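Local coordinates for Ras GTPase-activating-like protein rng2 (Schizosaccharomyces pombe, PDB 1P2X), which helps build the contractile actin ring at the division site, its calponin-homology domain, the part described here, binding actin filaments, at residues 34-37 with 38-41; 113-116 with 117-121. All blocks are in the same frame, centred on the assembly; numbering follows the deposited sequence.

In the fold
Along the chain the two local contacts come in series, interaction 1 closing before interaction 2 opens, and they lie on opposite sides of the chain's centre, their own centres about 23 Å apart and their nearest atoms about 11 Å apart. Interaction 1 joins the short helix 34-37 to the turn that leads into helix 42-47; interaction 2 is the C-terminal end of helix 102-117 and the loop beyond it. Helix 102-117 connects them: Leu102, Ile106 and Ile109 meet side chains of interaction 1, and the same helix runs on to finish in interaction 2. In the all-helical calponin-homology domain, an actin-binding module, one contact lies at the turn between two helices and the other closes a helix.

Interaction 1 (34-37 with 38-41); sequences FEQS and LRNG
The carbonyl oxygen of Phe34 is gripped by the hydroxyl of Ser37, whose OG donates to it at 2.6 Å, while the backbone N of Leu38 adds a long, weak bond to the same oxygen. Leu38 N bonds more soundly to Glu35 O at 3.1 Å, although it sits above that carbonyl plane. Leu38 lays its branched end over one face of the Phe34 ring, off-centre toward the rim, with CD2 3.8 Å from Phe34 CZ. The ring reaches this place because its CG is anti to the backbone N (chi1 -177°), and Val13 and Ile20 of helix 2-23 also touch it. A type I turn from Leu38 to Gly41 follows, and Gly41 is the N-cap of the next helix of the calponin-homology fold. Toward solvent, Gln36 and Arg39 run side by side, their amide and guanidinium planes 77° apart; Arg39 NH1 donates to Gln36 OE1 at 2.9 Å, on a lone pair and in the guanidinium plane. Backbone oxygens of Ile96 and Tyr97 take NE and NH2, which probably keeps the Arg39 guanidinium group from turning. A water donates to both Ser37 O and Asn40 OD1; Asn40 OD1 also accepts from Val42 N.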
loop_
_atom_site.group_PDB
_atom_site.type_symbol
_atom_site.label_atom_id
_atom_site.label_comp_id
_atom_site.label_asym_id
_atom_site.label_seq_id
_atom_site.Cartn_x
_atom_site.Cartn_y
_atom_site.Cartn_z
ATOM N N PHE A 34 2.033 5.730 6.743
ATOM C CA PHE A 34 1.581 4.382 6.406
ATOM C C PHE A 34 2.481 3.653 5.406
ATOM O O PHE A 34 2.780 2.486 5.602
ATOM C CB PHE A 34 0.127 4.398 5.898
ATOM C CG PHE A 34 -0.427 3.023 5.604
ATOM C CD1 PHE A 34 -0.625 2.106 6.632
ATOM C CD2 PHE A 34 -0.736 2.644 4.301
ATOM C CE1 PHE A 34 -1.126 0.820 6.366
ATOM C CE2 PHE A 34 -1.240 1.368 4.024
ATOM C CZ PHE A 34 -1.433 0.452 5.059
ATOM N N GLU A 35 2.911 4.316 4.337
ATOM C CA GLU A 35 3.782 3.641 3.377
ATOM C C GLU A 35 5.033 3.104 4.039
ATOM O O GLU A 35 5.439 1.971 3.789
ATOM C CB GLU A 35 4.213 4.571 2.254
ATOM C CG GLU A 35 3.080 5.081 1.421
ATOM C CD GLU A 35 3.452 6.373 0.753
ATOM O OE1 GLU A 35 4.043 6.316 -0.351
ATOM O OE2 GLU A 35 3.171 7.437 1.352
ATOM N N GLN A 36 5.653 3.928 4.875
ATOM C CA GLN A 36 6.871 3.518 5.555
ATOM C C GLN A 36 6.646 2.343 6.498
ATOM O O GLN A 36 7.558 1.549 6.711
ATOM C CB GLN A 36 7.488 4.699 6.321
ATOM C CG GLN A 36 8.166 5.761 5.441
ATOM C CD GLN A 36 9.455 5.278 4.787
ATOM O OE1 GLN A 36 10.280 4.624 5.424
ATOM N NE2 GLN A 36 9.637 5.613 3.516
ATOM N N SER A 37 5.442 2.223 7.058
ATOM C CA SER A 37 5.163 1.125 7.988
ATOM C C SER A 37 5.023 -0.231 7.297
ATOM O O SER A 37 5.038 -1.268 7.956
ATOM C CB SER A 37 3.897 1.413 8.819
ATOM O OG SER A 37 2.728 1.419 8.012
ATOM N N LEU A 38 4.882 -0.226 5.974
ATOM C CA LEU A 38 4.716 -1.474 5.236
ATOM C C LEU A 38 6.054 -2.067 4.837
ATOM O O LEU A 38 6.120 -3.207 4.393
ATOM C CB LEU A 38 3.859 -1.262 3.976
ATOM C CG LEU A 38 2.404 -0.800 4.092
ATOM C CD1 LEU A 38 1.844 -0.522 2.683
ATOM C CD2 LEU A 38 1.553 -1.837 4.810
ATOM N N ARG A 39 7.123 -1.296 4.997
ATOM C CA ARG A 39 8.446 -1.755 4.574
ATOM C C ARG A 39 8.939 -3.042 5.261
ATOM O O ARG A 39 9.741 -3.780 4.689
ATOM C CB ARG A 39 9.475 -0.630 4.729
ATOM C CG ARG A 39 9.180 0.580 3.846
ATOM C CD ARG A 39 10.192 1.705 4.025
ATOM N NE ARG A 39 11.516 1.360 3.502
ATOM C CZ ARG A 39 12.628 2.020 3.804
ATOM N NH1 ARG A 39 12.570 3.057 4.630
ATOM N NH2 ARG A 39 13.796 1.651 3.283
ATOM N N ASN A 40 8.464 -3.318 6.472
ATOM C CA ASN A 40 8.875 -4.531 7.166
ATOM C C ASN A 40 8.080 -5.774 6.735
ATOM O O ASN A 40 8.373 -6.882 7.177
ATOM C CB ASN A 40 8.808 -4.352 8.697
ATOM C CG ASN A 40 7.385 -4.206 9.230
ATOM O OD1 ASN A 40 6.412 -4.598 8.589
ATOM N ND2 ASN A 40 7.273 -3.666 10.437
ATOM N N GLY A 41 7.079 -5.578 5.879
ATOM C CA GLY A 41 6.316 -6.687 5.331
ATOM C C GLY A 41 5.321 -7.383 6.243
ATOM O O GLY A 41 4.608 -8.278 5.799
HETATM O O HOH W 1 3.931 -3.697 7.757
#

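Interaction 2 (113-116 with 117-121)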
loop_
_atom_site.group_PDB
_atom_site.type_symbol
_atom_site.label_atom_id
_atom_site.label_comp_id
_atom_site.label_asym_id
_atom_site.label_seq_id
_atom_site.Cartn_x
_atom_site.Cartn_y
_atom_site.Cartn_z
ATOM N N SER A 113 -7.174 -5.021 -4.250
ATOM C CA SER A 113 -8.490 -4.821 -3.653
ATOM C C SER A 113 -9.599 -5.022 -4.682
ATOM O O SER A 113 -10.632 -5.638 -4.384
ATOM C CB SER A 113 -8.624 -3.426 -3.037
ATOM O OG SER A 113 -8.778 -2.443 -4.040
ATOM N N TYR A 114 -9.392 -4.497 -5.888
ATOM C CA TYR A 114 -10.381 -4.633 -6.952
ATOM C C TYR A 114 -10.446 -6.070 -7.440
ATOM O O TYR A 114 -11.528 -6.585 -7.715
ATOM C CB TYR A 114 -10.058 -3.706 -8.133
ATOM C CG TYR A 114 -10.341 -2.241 -7.859
ATOM C CD1 TYR A 114 -9.311 -1.360 -7.515
ATOM C CD2 TYR A 114 -11.644 -1.739 -7.926
ATOM C CE1 TYR A 114 -9.570 -0.013 -7.245
ATOM C CE2 TYR A 114 -11.915 -0.394 -7.657
ATOM C CZ TYR A 114 -10.873 0.460 -7.317
ATOM O OH TYR A 114 -11.127 1.785 -7.043
ATOM N N PHE A 115 -9.287 -6.713 -7.548
ATOM C CA PHE A 115 -9.221 -8.094 -8.016
ATOM C C PHE A 115 -10.028 -9.004 -7.101
ATOM O O PHE A 115 -10.708 -9.926 -7.560
ATOM C CB PHE A 115 -7.766 -8.577 -8.051
ATOM C CG PHE A 115 -7.592 -9.959 -8.634
ATOM C CD1 PHE A 115 -7.739 -10.177 -9.997
ATOM C CD2 PHE A 115 -7.276 -11.039 -7.820
ATOM C CE1 PHE A 115 -7.579 -11.448 -10.544
ATOM C CE2 PHE A 115 -7.109 -12.312 -8.357
ATOM C CZ PHE A 115 -7.260 -12.511 -9.730
ATOM N N LEU A 116 -9.942 -8.742 -5.797
ATOM C CA LEU A 116 -10.648 -9.549 -4.810
ATOM C C LEU A 116 -12.098 -9.108 -4.618
ATOM O O LEU A 116 -13.000 -9.952 -4.568
ATOM C CB LEU A 116 -9.914 -9.515 -3.468
ATOM C CG LEU A 116 -8.460 -9.988 -3.443
ATOM C CD1 LEU A 116 -7.920 -9.882 -2.032
ATOM C CD2 LEU A 116 -8.346 -11.429 -3.937
ATOM N N SER A 117 -12.323 -7.797 -4.505
ATOM C CA SER A 117 -13.679 -7.298 -4.286
ATOM C C SER A 117 -14.613 -7.625 -5.459
ATOM O O SER A 117 -15.797 -7.875 -5.259
ATOM C CB SER A 117 -13.686 -5.780 -3.979
ATOM O OG SER A 117 -13.325 -4.973 -5.093
ATOM N N MET A 118 -14.077 -7.635 -6.674
ATOM C CA MET A 118 -14.887 -7.960 -7.849
ATOM C C MET A 118 -15.379 -9.409 -7.779
ATOM O O MET A 118 -16.423 -9.742 -8.332
ATOM C CB MET A 118 -14.090 -7.747 -9.143
ATOM C CG MET A 118 -13.973 -6.298 -9.579
ATOM S SD MET A 118 -15.586 -5.499 -9.849
ATOM C CE MET A 118 -15.187 -3.779 -9.386
ATOM N N GLN A 119 -14.621 -10.255 -7.081
ATOM C CA GLN A 119 -14.957 -11.665 -6.898
ATOM C C GLN A 119 -15.618 -11.922 -5.552
ATOM O O GLN A 119 -15.821 -13.068 -5.173
ATOM C CB GLN A 119 -13.692 -12.518 -6.976
ATOM C CG GLN A 119 -13.036 -12.568 -8.331
ATOM C CD GLN A 119 -11.756 -13.388 -8.308
ATOM O OE1 GLN A 119 -11.774 -14.581 -7.996
ATOM N NE2 GLN A 119 -10.637 -12.751 -8.643
ATOM N N ASP A 120 -15.944 -10.852 -4.832
ATOM C CA ASP A 120 -16.550 -10.950 -3.502
ATOM C C ASP A 120 -15.714 -11.810 -2.542
ATOM O O ASP A 120 -16.258 -12.524 -1.702
ATOM C CB ASP A 120 -17.981 -11.506 -3.584
ATOM C CG ASP A 120 -18.912 -10.615 -4.389
ATOM O OD1 ASP A 120 -18.648 -9.389 -4.490
ATOM O OD2 ASP A 120 -19.933 -11.116 -4.921
ATOM N N LEU A 121 -14.393 -11.729 -2.675
ATOM C CA LEU A 121 -13.482 -12.453 -1.801
ATOM C C LEU A 121 -13.033 -11.531 -0.664
ATOM O O LEU A 121 -12.391 -11.959 0.300
ATOM C CB LEU A 121 -12.269 -12.941 -2.598
ATOM C CG LEU A 121 -12.591 -13.954 -3.701
ATOM C CD1 LEU A 121 -11.325 -14.326 -4.482
ATOM C CD2 LEU A 121 -13.219 -15.198 -3.069
#
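Ser117 holds the carbonyl oxygen of Ser113 twice, through its backbone N at 2.7 Å and through its hydroxyl OG at 2.9 Å, the two donors arriving from opposite faces of the carbonyl plane. The hydroxyl can do so because it stands between the backbone N and the carbonyl carbon (chi1 69°), turned back along the helix. One residue on, Met118 N bonds to Tyr114 O in the regular helical manner. This is the tight part of the contact, and on its inner side Leu116 is buried against Phe51. The helix then closes in a Schellman motif: Leu121 N reaches back to Leu116 O at 2.9 Å with an N-H...O angle of 169°, Asp120 N bonds to Ser117 O, and Asp120 takes the positive phi of the C-prime residue. The motif ends helix 102-117, one of the helices of the calponin-homology fold.

Toward solvent, where Met118, Gln119 and Leu121 are exposed, the contacts are fewer and weaker. Gln119 extends its amide so that NE2 lies over the centre of the Phe115 ring, 3.5 Å above its plane, with the ring and amide planes 87° apart; the same nitrogen makes a weak bond to Phe115 O. An alanine in place of Phe115 would remove that ring face and is likely to leave the Gln119 amide freer to turn, with little but the weak bond to Phe115 O to hold its direction, and to leave Leu85 without its aromatic neighbour. Leu121 CD1 meets Leu116 CD2 at a loose 4.2 Å, the two side chains crossing at about a right angle. More loosely still, the methyl CE of Met118 rests at the edge of the Tyr114 ring, 4.3 Å from Tyr114 CD2.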